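Local coordinates for protein diguanylate cyclase TpbB (Pseudomonas aeruginosa, PDB 4IOB) that catalyses the condensation of two GTP molecules into cyclic di-GMP, a magnesium-dependent step in a signalling system important for biofilm formation, at residues D51-L54 and V55-M59. Numbering follows the deposited sequence.
Sequences DTVL and VNIAM
Val53 and Ile57, one helical turn apart, present the apolar contact within the helix formed by residues 47-62. CG1 of Val53 meets CD1 of Ile57 at 3.7 Å, the two side chains running at a slant to each other. Ile57 makes this approach because its CG1 lies beside the backbone N (chi1 -63°) and the chain then extends to CD1, which brings it past the carbonyl of Val53 to the methyl group. Thr52 and Asn56 form a second i to i+4 pair, lying side by side and pointing the same way. CG2 of Val55, a residue on the surface, sits near the carbonyl oxygen of Asp51.

Successive backbone hydrogen bonds tie the turns together. Val55 N donates to Asp51 O at 2.8 Å, Asn56 N to Thr52 O at 3.1 Å and Ile57 N to Val53 O at 2.8 Å. Ala58 N donates to Leu54 O, also at 2.8 Å, and the ladder continues with Met59 N to Val55 O. The hydroxyl of Thr52 adds a weak hydrogen bond to the carbonyl of Ala48, one turn earlier.

The buried face of the helix turns Leu54 and Ile57 onto Phe79 of strand 78-86, while Val53 touches Ile107 of strand 107-108, part of a separate two-stranded sheet. The side chain of Leu54 also touches Asp77, and the side chain of Ile57 lies about 4 Å from the side chain of Ser35; both Asp77 and Ser35 bind magnesium. This regular i to i+4 alpha-helical pattern thus places Leu54 and Ile57 of a GGDEF-domain helix against the central sheet, beside the metal site of the cyclase.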
# COMPACT_ATOMS: atom_id res chain seq x y z
N ASP A 51 -14.60 -8.55 2.74
CA ASP A 51 -14.10 -8.05 4.02
C ASP A 51 -13.04 -8.99 4.58
O ASP A 51 -11.92 -8.58 4.88
CB ASP A 51 -15.24 -7.89 5.01
CG ASP A 51 -16.28 -6.88 4.55
OD1 ASP A 51 -15.97 -6.10 3.62
OD2 ASP A 51 -17.39 -6.86 5.11
N THR A 52 -13.40 -10.26 4.74
CA THR A 52 -12.48 -11.26 5.25
C THR A 52 -11.14 -11.17 4.53
O THR A 52 -10.08 -11.38 5.13
CB THR A 52 -13.04 -12.68 5.12
OG1 THR A 52 -14.30 -12.77 5.79
CG2 THR A 52 -12.08 -13.70 5.71
N VAL A 53 -11.19 -10.85 3.24
CA VAL A 53 -9.97 -10.71 2.44
C VAL A 53 -9.21 -9.45 2.81
O VAL A 53 -7.99 -9.47 2.98
CB VAL A 53 -10.28 -10.70 0.93
CG1 VAL A 53 -9.02 -10.41 0.14
CG2 VAL A 53 -10.90 -12.03 0.51
N LEU A 54 -9.94 -8.34 2.94
CA LEU A 54 -9.33 -7.08 3.34
C LEU A 54 -8.62 -7.23 4.69
O LEU A 54 -7.46 -6.85 4.83
CB LEU A 54 -10.37 -5.97 3.42
CG LEU A 54 -10.96 -5.48 2.10
CD1 LEU A 54 -11.93 -4.33 2.33
CD2 LEU A 54 -9.85 -5.07 1.14
N VAL A 55 -9.33 -7.78 5.66
CA VAL A 55 -8.76 -8.01 6.99
C VAL A 55 -7.46 -8.79 6.87
O VAL A 55 -6.42 -8.36 7.39
CB VAL A 55 -9.73 -8.79 7.89
CG1 VAL A 55 -9.09 -9.07 9.24
CG2 VAL A 55 -11.03 -8.02 8.06
N ASN A 56 -7.51 -9.92 6.18
CA ASN A 56 -6.32 -10.75 5.98
C ASN A 56 -5.20 -9.97 5.30
O ASN A 56 -4.03 -10.09 5.68
CB ASN A 56 -6.67 -12.00 5.17
CG ASN A 56 -7.38 -13.05 6.00
OD1 ASN A 56 -8.55 -13.48 5.54
ND2 ASN A 56 -6.89 -13.47 7.04
N ILE A 57 -5.55 -9.18 4.29
CA ILE A 57 -4.57 -8.36 3.59
C ILE A 57 -3.94 -7.34 4.54
O ILE A 57 -2.74 -7.07 4.47
CB ILE A 57 -5.21 -7.61 2.40
CG1 ILE A 57 -5.71 -8.61 1.36
CG2 ILE A 57 -4.20 -6.66 1.77
CD1 ILE A 57 -6.29 -7.96 0.12
N ALA A 58 -4.76 -6.77 5.42
CA ALA A 58 -4.29 -5.79 6.39
C ALA A 58 -3.19 -6.39 7.27
O ALA A 58 -2.17 -5.75 7.52
CB ALA A 58 -5.44 -5.29 7.25
N MET A 59 -3.41 -7.61 7.74
CA MET A 59 -2.43 -8.29 8.58
C MET A 59 -1.17 -8.63 7.79
O MET A 59 -0.05 -8.47 8.30
CB MET A 59 -3.03 -9.57 9.17
CG MET A 59 -4.11 -9.32 10.21
SD MET A 59 -3.52 -8.39 11.64
CE MET A 59 -2.25 -9.50 12.26